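Local structure of bifunctional GH43-CE protein (Bacteroides eggerthii, 6MLY) at residues A[740-743]-A[744-748]; A[46-49]-A[50-53]; A[124-127]-A[128-131]; A[750-754]-A[755-759]. The protein probably acts on xylan-type polysaccharides, joining a family 43 glycoside hydrolase, likely a beta-xylosidase, to a carbohydrate esterase in one chain. All blocks are in the same frame, centred on the assembly; numbering follows the deposited sequence.

Contact 1: A[740-743]-A[744-748]; sequences PNCQ and SIFFS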
loop_
_atom_site.group_PDB
_atom_site.type_symbol
_atom_site.label_atom_id
_atom_site.label_comp_id
_atom_site.label_asym_id
_atom_site.label_seq_id
_atom_site.Cartn_x
_atom_site.Cartn_y
_atom_site.Cartn_z
ATOM N N PRO A 740 36.835 12.301 -10.919
ATOM C CA PRO A 740 38.074 12.633 -10.218
ATOM C C PRO A 740 37.956 13.700 -9.115
ATOM O O PRO A 740 37.167 14.637 -9.230
ATOM C CB PRO A 740 39.005 13.153 -11.328
ATOM C CG PRO A 740 38.079 13.522 -12.468
ATOM C CD PRO A 740 36.932 12.542 -12.365
ATOM N N ASN A 741 38.735 13.478 -8.048
ATOM C CA ASN A 741 39.215 14.447 -7.035
ATOM C C ASN A 741 39.054 15.907 -7.490
ATOM O O ASN A 741 38.394 16.699 -6.810
ATOM C CB ASN A 741 40.697 14.186 -6.731
ATOM C CG ASN A 741 41.099 14.500 -5.306
ATOM O OD1 ASN A 741 40.512 13.989 -4.353
ATOM N ND2 ASN A 741 42.126 15.314 -5.150
ATOM N N CYS A 742 39.690 16.244 -8.623
ATOM C CA CYS A 742 39.917 17.631 -9.071
ATOM C C CYS A 742 38.598 18.411 -9.184
ATOM O O CYS A 742 38.557 19.593 -8.859
ATOM C CB CYS A 742 40.729 17.693 -10.370
ATOM S SG CYS A 742 40.052 16.805 -11.804
ATOM N N GLN A 743 37.526 17.744 -9.619
ATOM C CA GLN A 743 36.211 18.381 -9.838
ATOM C C GLN A 743 35.722 19.087 -8.566
ATOM O O GLN A 743 35.358 20.266 -8.603
ATOM C CB GLN A 743 35.197 17.333 -10.299
ATOM C CG GLN A 743 35.438 16.866 -11.723
ATOM C CD GLN A 743 35.179 17.962 -12.723
ATOM O OE1 GLN A 743 34.269 18.776 -12.561
ATOM N NE2 GLN A 743 35.984 17.990 -13.773
ATOM N N SER A 744 35.707 18.351 -7.449
ATOM C CA SER A 744 35.308 18.900 -6.156
ATOM C C SER A 744 36.208 20.083 -5.766
ATOM O O SER A 744 35.699 21.095 -5.281
ATOM C CB SER A 744 35.289 17.833 -5.086
ATOM O OG SER A 744 34.010 17.218 -5.009
ATOM N N ILE A 745 37.524 19.963 -6.007
ATOM C CA ILE A 745 38.519 20.976 -5.575
ATOM C C ILE A 745 38.364 22.259 -6.407
ATOM O O ILE A 745 38.364 23.354 -5.847
ATOM C CB ILE A 745 39.957 20.418 -5.615
ATOM C CG1 ILE A 745 40.104 19.193 -4.707
ATOM C CG2 ILE A 745 40.956 21.505 -5.250
ATOM C CD1 ILE A 745 41.371 18.403 -4.919
ATOM N N PHE A 746 38.228 22.117 -7.732
ATOM C CA PHE A 746 37.847 23.231 -8.610
ATOM C C PHE A 746 36.681 24.013 -7.987
ATOM O O PHE A 746 36.707 25.236 -7.938
ATOM C CB PHE A 746 37.395 22.752 -9.995
ATOM C CG PHE A 746 38.430 22.085 -10.870
ATOM C CD1 PHE A 746 39.790 22.220 -10.627
ATOM C CD2 PHE A 746 38.031 21.341 -11.974
ATOM C CE1 PHE A 746 40.722 21.605 -11.448
ATOM C CE2 PHE A 746 38.968 20.732 -12.796
ATOM C CZ PHE A 746 40.313 20.866 -12.533
ATOM N N PHE A 747 35.660 23.285 -7.525
ATOM C CA PHE A 747 34.424 23.867 -7.019
ATOM C C PHE A 747 34.674 24.540 -5.662
ATOM O O PHE A 747 34.288 25.685 -5.461
ATOM C CB PHE A 747 33.327 22.795 -6.964
ATOM C CG PHE A 747 31.957 23.279 -6.557
ATOM C CD1 PHE A 747 31.415 24.434 -7.101
ATOM C CD2 PHE A 747 31.195 22.565 -5.646
ATOM C CE1 PHE A 747 30.150 24.869 -6.731
ATOM C CE2 PHE A 747 29.926 22.996 -5.283
ATOM C CZ PHE A 747 29.407 24.150 -5.823
ATOM N N SER A 748 35.317 23.825 -4.735
ATOM C CA SER A 748 35.555 24.349 -3.387
ATOM C C SER A 748 36.431 25.612 -3.425
ATOM O O SER A 748 36.216 26.517 -2.623
ATOM C CB SER A 748 36.135 23.301 -2.471
ATOM O OG SER A 748 36.694 22.229 -3.206
#

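Contact 2: A[46-49]-A[50-53]; sequences STTM and HMSP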
loop_
_atom_site.group_PDB
_atom_site.type_symbol
_atom_site.label_atom_id
_atom_site.label_comp_id
_atom_site.label_asym_id
_atom_site.label_seq_id
_atom_site.Cartn_x
_atom_site.Cartn_y
_atom_site.Cartn_z
ATOM N N SER A 46 -22.247 -13.127 3.324
ATOM C CA SER A 46 -21.183 -12.398 2.632
ATOM C C SER A 46 -20.301 -13.360 1.828
ATOM O O SER A 46 -20.361 -14.575 2.012
ATOM C CB SER A 46 -20.377 -11.621 3.634
ATOM O OG SER A 46 -19.752 -10.511 3.025
ATOM N N THR A 47 -19.491 -12.792 0.929
ATOM C CA THR A 47 -18.538 -13.545 0.108
ATOM C C THR A 47 -17.105 -13.260 0.583
ATOM O O THR A 47 -16.724 -12.099 0.786
ATOM C CB THR A 47 -18.700 -13.205 -1.380
ATOM O OG1 THR A 47 -20.029 -13.511 -1.802
ATOM C CG2 THR A 47 -17.735 -13.963 -2.263
ATOM N N THR A 48 -16.338 -14.344 0.784
ATOM C CA THR A 48 -14.890 -14.310 1.018
ATOM C C THR A 48 -14.165 -15.286 0.080
ATOM O O THR A 48 -12.955 -15.479 0.220
ATOM C CB THR A 48 -14.545 -14.659 2.470
ATOM O OG1 THR A 48 -14.977 -16.000 2.719
ATOM C CG2 THR A 48 -15.166 -13.698 3.458
ATOM N N MET A 49 -14.903 -15.886 -0.863
ATOM C CA MET A 49 -14.348 -16.715 -1.928
ATOM C C MET A 49 -13.464 -17.817 -1.326
ATOM O O MET A 49 -13.973 -18.738 -0.679
ATOM C CB MET A 49 -13.553 -15.849 -2.915
ATOM C CG MET A 49 -14.430 -14.938 -3.748
ATOM S SD MET A 49 -13.549 -13.482 -4.363
ATOM C CE MET A 49 -14.935 -12.481 -4.902
ATOM N N HIS A 50 -12.140 -17.667 -1.477
ATOM C CA HIS A 50 -11.171 -18.742 -1.271
ATOM C C HIS A 50 -10.657 -18.766 0.174
ATOM O O HIS A 50 -9.774 -19.555 0.485
ATOM C CB HIS A 50 -10.007 -18.602 -2.260
ATOM C CG HIS A 50 -9.346 -17.268 -2.189
ATOM N ND1 HIS A 50 -9.588 -16.283 -3.119
ATOM C CD2 HIS A 50 -8.511 -16.735 -1.276
ATOM C CE1 HIS A 50 -8.911 -15.206 -2.800
ATOM N NE2 HIS A 50 -8.238 -15.457 -1.673
ATOM N N MET A 51 -11.210 -17.913 1.046
ATOM C CA MET A 51 -10.832 -17.891 2.456
ATOM C C MET A 51 -11.489 -19.060 3.203
ATOM O O MET A 51 -12.522 -19.581 2.795
ATOM C CB MET A 51 -11.246 -16.579 3.131
ATOM C CG MET A 51 -10.690 -15.337 2.465
ATOM S SD MET A 51 -8.887 -15.354 2.227
ATOM C CE MET A 51 -8.340 -14.883 3.866
ATOM N N SER A 52 -10.867 -19.431 4.325
ATOM C CA SER A 52 -11.297 -20.499 5.203
ATOM C C SER A 52 -11.174 -20.018 6.649
ATOM O O SER A 52 -10.067 -19.706 7.088
ATOM C CB SER A 52 -10.470 -21.737 4.954
ATOM O OG SER A 52 -10.559 -22.653 6.037
ATOM N N PRO A 53 -12.293 -19.955 7.392
ATOM C CA PRO A 53 -13.622 -20.402 6.997
ATOM C C PRO A 53 -14.330 -19.499 5.971
ATOM O O PRO A 53 -13.814 -18.419 5.628
ATOM C CB PRO A 53 -14.410 -20.407 8.316
ATOM C CG PRO A 53 -13.775 -19.309 9.114
ATOM C CD PRO A 53 -12.307 -19.424 8.764
#

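Contact 3: A[124-127]-A[128-131]; sequences TKNL and EKGP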
loop_
_atom_site.group_PDB
_atom_site.type_symbol
_atom_site.label_atom_id
_atom_site.label_comp_id
_atom_site.label_asym_id
_atom_site.label_seq_id
_atom_site.Cartn_x
_atom_site.Cartn_y
_atom_site.Cartn_z
ATOM N N THR A 124 -30.101 -23.786 10.288
ATOM C CA THR A 124 -29.948 -23.781 11.751
ATOM C C THR A 124 -31.055 -22.943 12.411
ATOM O O THR A 124 -31.640 -22.065 11.774
ATOM C CB THR A 124 -28.583 -23.218 12.162
ATOM O OG1 THR A 124 -28.446 -23.410 13.570
ATOM C CG2 THR A 124 -28.423 -21.754 11.821
ATOM N N LYS A 125 -31.301 -23.206 13.703
ATOM C CA LYS A 125 -32.272 -22.451 14.510
ATOM C C LYS A 125 -31.556 -21.367 15.328
ATOM O O LYS A 125 -32.199 -20.586 16.015
ATOM C CB LYS A 125 -33.064 -23.396 15.422
ATOM C CG LYS A 125 -34.081 -24.275 14.702
ATOM C CD LYS A 125 -34.727 -25.348 15.572
ATOM C CE LYS A 125 -36.164 -25.051 15.948
ATOM N NZ LYS A 125 -36.719 -26.106 16.830
ATOM N N ASN A 126 -30.223 -21.328 15.252
ATOM C CA ASN A 126 -29.424 -20.295 15.920
ATOM C C ASN A 126 -28.268 -19.894 14.994
ATOM O O ASN A 126 -27.265 -20.600 14.901
ATOM C CB ASN A 126 -28.924 -20.771 17.287
ATOM C CG ASN A 126 -28.356 -19.656 18.139
ATOM O OD1 ASN A 126 -28.013 -18.588 17.635
ATOM N ND2 ASN A 126 -28.247 -19.898 19.436
ATOM N N LEU A 127 -28.417 -18.740 14.334
ATOM C CA LEU A 127 -27.495 -18.287 13.278
ATOM C C LEU A 127 -26.114 -17.916 13.851
ATOM O O LEU A 127 -25.130 -17.881 13.115
ATOM C CB LEU A 127 -28.139 -17.098 12.555
ATOM C CG LEU A 127 -27.529 -16.722 11.207
ATOM C CD1 LEU A 127 -27.451 -17.923 10.282
ATOM C CD2 LEU A 127 -28.324 -15.605 10.552
ATOM N N GLU A 128 -26.033 -17.663 15.160
ATOM C CA GLU A 128 -24.797 -17.219 15.793
ATOM C C GLU A 128 -23.970 -18.412 16.298
ATOM O O GLU A 128 -22.746 -18.328 16.321
ATOM C CB GLU A 128 -25.119 -16.237 16.921
ATOM C CG GLU A 128 -25.939 -15.043 16.452
ATOM C CD GLU A 128 -26.318 -14.034 17.526
ATOM O OE1 GLU A 128 -27.143 -13.144 17.233
ATOM O OE2 GLU A 128 -25.796 -14.141 18.654
ATOM N N LYS A 129 -24.627 -19.512 16.698
ATOM C CA LYS A 129 -23.945 -20.635 17.388
ATOM C C LYS A 129 -24.021 -21.949 16.594
ATOM O O LYS A 129 -23.141 -22.800 16.733
ATOM C CB LYS A 129 -24.540 -20.844 18.785
ATOM C CG LYS A 129 -24.551 -19.604 19.672
ATOM C CD LYS A 129 -24.940 -19.883 21.116
ATOM C CE LYS A 129 -25.789 -18.784 21.730
ATOM N NZ LYS A 129 -26.740 -19.314 22.738
ATOM N N GLY A 130 -25.074 -22.133 15.790
ATOM C CA GLY A 130 -25.296 -23.387 15.077
ATOM C C GLY A 130 -26.003 -24.416 15.960
ATOM O O GLY A 130 -26.628 -24.048 16.953
ATOM N N PRO A 131 -25.894 -25.706 15.611
ATOM C CA PRO A 131 -25.068 -26.199 14.516
ATOM C C PRO A 131 -25.814 -26.151 13.174
ATOM O O PRO A 131 -26.974 -25.742 13.132
ATOM C CB PRO A 131 -24.707 -27.652 14.876
ATOM C CG PRO A 131 -25.416 -27.909 16.189
ATOM C CD PRO A 131 -26.522 -26.876 16.227
#

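Contact 4: A[750-754]-A[755-759]; sequences ALRAQ and GRLEE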
loop_
_atom_site.group_PDB
_atom_site.type_symbol
_atom_site.label_atom_id
_atom_site.label_comp_id
_atom_site.label_asym_id
_atom_site.label_seq_id
_atom_site.Cartn_x
_atom_site.Cartn_y
_atom_site.Cartn_z
ATOM N N ALA A 750 36.604 27.854 -5.981
ATOM C CA ALA A 750 35.778 28.907 -6.548
ATOM C C ALA A 750 34.877 29.495 -5.453
ATOM O O ALA A 750 34.749 30.716 -5.340
ATOM C CB ALA A 750 34.987 28.362 -7.710
ATOM N N LEU A 751 34.288 28.604 -4.645
ATOM C CA LEU A 751 33.386 28.955 -3.543
ATOM C C LEU A 751 34.147 29.739 -2.464
ATOM O O LEU A 751 33.807 30.886 -2.171
ATOM C CB LEU A 751 32.786 27.673 -2.953
ATOM C CG LEU A 751 31.759 26.951 -3.824
ATOM C CD1 LEU A 751 31.560 25.524 -3.342
ATOM C CD2 LEU A 751 30.432 27.696 -3.842
ATOM N N ARG A 752 35.181 29.114 -1.887
ATOM C CA ARG A 752 35.905 29.662 -0.730
ATOM C C ARG A 752 36.385 31.088 -1.012
ATOM O O ARG A 752 36.511 31.888 -0.087
ATOM C CB ARG A 752 37.113 28.793 -0.381
ATOM C CG ARG A 752 37.789 29.163 0.931
ATOM C CD ARG A 752 38.897 28.188 1.266
ATOM N NE ARG A 752 39.956 28.303 0.280
ATOM C CZ ARG A 752 40.883 29.260 0.284
ATOM N NH1 ARG A 752 40.955 30.100 1.302
ATOM N NH2 ARG A 752 41.736 29.366 -0.724
ATOM N N ALA A 753 36.659 31.377 -2.291
ATOM C CA ALA A 753 37.109 32.687 -2.760
ATOM C C ALA A 753 36.042 33.751 -2.496
ATOM O O ALA A 753 36.372 34.923 -2.385
ATOM C CB ALA A 753 37.448 32.626 -4.231
ATOM N N GLN A 754 34.768 33.336 -2.440
ATOM C CA GLN A 754 33.644 34.247 -2.226
ATOM C C GLN A 754 32.935 33.898 -0.911
ATOM O O GLN A 754 31.862 34.410 -0.633
ATOM C CB GLN A 754 32.742 34.221 -3.462
ATOM C CG GLN A 754 33.533 34.217 -4.768
ATOM C CD GLN A 754 33.061 35.217 -5.795
ATOM O OE1 GLN A 754 31.869 35.363 -6.059
ATOM N NE2 GLN A 754 34.016 35.911 -6.398
ATOM N N GLY A 755 33.569 33.042 -0.102
ATOM C CA GLY A 755 33.243 32.851 1.307
ATOM C C GLY A 755 32.170 31.802 1.528
ATOM O O GLY A 755 31.635 31.693 2.631
ATOM N N ARG A 756 31.875 31.023 0.482
ATOM C CA ARG A 756 30.708 30.138 0.439
ATOM C C ARG A 756 31.055 28.772 1.038
ATOM O O ARG A 756 30.249 28.197 1.753
ATOM C CB ARG A 756 30.207 29.997 -1.000
ATOM C CG ARG A 756 29.691 31.294 -1.605
ATOM C CD ARG A 756 28.640 31.959 -0.734
ATOM N NE ARG A 756 29.216 32.777 0.326
ATOM C CZ ARG A 756 28.621 33.056 1.483
ATOM N NH1 ARG A 756 27.423 32.570 1.748
ATOM N NH2 ARG A 756 29.228 33.818 2.374
ATOM N N LEU A 757 32.257 28.266 0.746
ATOM C CA LEU A 757 32.682 26.970 1.257
ATOM C C LEU A 757 32.767 27.013 2.789
ATOM O O LEU A 757 33.540 27.790 3.362
ATOM C CB LEU A 757 34.035 26.601 0.643
ATOM C CG LEU A 757 34.499 25.171 0.916
ATOM C CD1 LEU A 757 33.633 24.173 0.158
ATOM C CD2 LEU A 757 35.964 24.997 0.553
ATOM N N GLU A 758 31.952 26.171 3.435
ATOM C CA GLU A 758 32.034 25.896 4.874
ATOM C C GLU A 758 33.215 24.951 5.142
ATOM O O GLU A 758 33.975 25.160 6.087
ATOM C CB GLU A 758 30.724 25.280 5.378
ATOM C CG GLU A 758 30.797 24.658 6.769
ATOM C CD GLU A 758 30.348 25.529 7.933
ATOM O OE1 GLU A 758 29.905 26.673 7.693
ATOM O OE2 GLU A 758 30.433 25.049 9.083
ATOM N N GLU A 759 33.344 23.907 4.314
ATOM C CA GLU A 759 34.304 22.845 4.543
ATOM C C GLU A 759 34.454 21.984 3.283
ATOM O O GLU A 759 33.461 21.586 2.681
ATOM C CB GLU A 759 33.832 21.993 5.720
ATOM C CG GLU A 759 34.907 21.109 6.320
ATOM C CD GLU A 759 34.417 20.290 7.502
ATOM O OE1 GLU A 759 33.219 20.421 7.863
ATOM O OE2 GLU A 759 35.224 19.517 8.056
#

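Contact 1: A[740-743]-A[744-748]
C742 and F746, one helical turn apart, carry the side-chain part of this contact. By CH-pi contact, CB of C742 lies over a face of the F746 ring, 4.2 Å from its centroid and 25° off the ring normal. SG of C742 stands more obliquely, 4.7 Å from the same centroid, a Cys sulfur-aromatic contact. The sulfur reaches the ring because it sits between the backbone N and carbonyl carbon of C742 (chi1 57°), and its disulfide with C687 fixes it there. C742 O also lies above the ring, offset toward the rim, and the ring makes a cation-pi contact with R683.

In the main chain, F746 N donates to C742 O over 2.8 Å at 176°, and F747 N to Q743 O over 3.2 Å. S748 OG donates to S744 O at 2.6 Å. Q743 turns its OE1 to the backbone N of I679 and D680.

Losing the ring to an alanine here is likely to leave the disulfide sulfur without its aromatic neighbour and R683 without its cation-pi partner. The i to i+4 backbone bonds are those of an alpha helix, here the start of 741-752, which joins parallel strands 727-733 and 757-763 in a beta-alpha-beta unit.

Contact 2: A[46-49]-A[50-53]
M51 folds its side chain back on T48, and its first atoms pack there before the chain turns off. Its CB lies 3.8 Å from T48 OG1 and 3.9 Å from T48 CB. CG comes next, 3.2 Å from T48 O, placed beside the backbone N of M51 and anti to its carbonyl carbon (chi1 -56°). The chain then bends at both chi2 and chi3, which carries SD and CE away from T48; beyond the turn the side chain packs on Q333, T371 and M485. The two side chains cross at about a right angle.

The backbone supplies the closure: M51 N donates to T48 O over 3.1 Å with an N-H...O angle of 163°. This bond closes a type II' beta turn from T48 to M51, in which M49, the second residue, pairs a positive phi (54°) with a strongly negative psi, as the type requires.

The turn leads from the loop after strand 41-45 into the short strand 51-52. That is an outermost strand of an antiparallel sheet whose next strand, 333-335, belongs to the concanavalin A-like part, and S52 bonds through its backbone to W334. H50 meets Y91 edge-to-face, while T48 packs on P56 of strand 56-60 and on R373 of strand 370-373.

Contact 3: A[124-127]-A[128-131]
T124 and P131 tie together the two ends of the loop between strands 118-124 and 133-137, neighbours in an antiparallel sheet, and an ST turn opens that loop. T124 OG1 does two jobs. It donates to P131 O at 2.8 Å, from above the carbonyl plane, and accepts from N126 N at 3.2 Å in a nearly straight bond of 172°, the mark of the ST turn. The hydroxyl stands anti to the backbone N of T124 (chi1 -173°), which turns it toward both partners. A valine at T124 would probably leave P131 O without this donor and N126 N without its acceptor, freeing the base of the loop to shift.

Among backbone bonds, N126 O receives G130 N at 2.8 Å, with a weak second bond from K129 N. G130 has a positive phi of 84°, and at its backbone angles a side chain would press on the preceding carbonyl O. The peptide bond before P131 is cis.

The charged end of E128 turns away from the loop: OE1 forms a salt bridge with K59 and a hydrogen bond with Y43 OH, in the adjoining four-stranded sheet.

Packing is led by N126 and K129. Crossing at a slant, K129 bends its chain round ND2 of N126, CE nearest at 3.5 Å.

A separate, weak polar bond uses the other branch of that amide: N126 OD1 accepts from E128 N at 3.3 Å.

Contact 4: A[750-754]-A[755-759]
R756 makes the two clearest bonds across this contact, one from its backbone and one from its side chain. R756 N donates to L751 O over 3.3 Å in a nearly straight line, 174° at the hydrogen, yet it comes from well above the carbonyl plane. L751 O is also held by Q754 N at 2.6 Å, which arrives from the opposite face of that plane, so two donors grip one oxygen. R756 NE reaches Q754 O at 3.3 Å and 163°; the oxygen sits at the edge of the guanidinium, close to its plane. Bends at chi2 and chi3 (84° at the latter) fold the arginine back over the turn for this bond, and its NH1 goes on to the carbonyl O of D725, a residue of the sodium site.

The weaker bond from G755 N to R752 O, 3.2 Å, completes a Schellman motif that ends helix 741-752. G755 is its C-prime residue, with a positive phi, and a CB there would clash with Q754 O. R752 to G755 also form a type I beta turn.

Apolar packing lies outside the bonds. L751 CD2 approaches R756 CB at 3.7 Å, the two side chains crossing at about a right angle. L757, at the start of strand 757-763, sets its CB 4.0 Å from L751 CB and 3.9 Å from R752 CB, while L751 also rests on F728 of the adjacent parallel strand 727-733.

Overall arrangement
Along the chain the order is contact 2, contact 3, contact 1, contact 4. Contacts 2 and 3 fall within the family 43 hydrolase range, their centres about 19 Å apart without touching. Contacts 1 and 4 share helix 741-752 of the esterase: one describes its first turns, the other its end and the passage into strand 757-763. Their centres are about 13 Å apart, and they touch where S748 CB meets L757 CD2 at 3.5 Å. The two pairs lie on opposite sides of the chain's centre, with about 64 to 81 Å between their centres, consistent with spatially separate hydrolase and esterase parts. Between them comes the concanavalin A-like range, whose sheet includes strand 51-52 of contact 2.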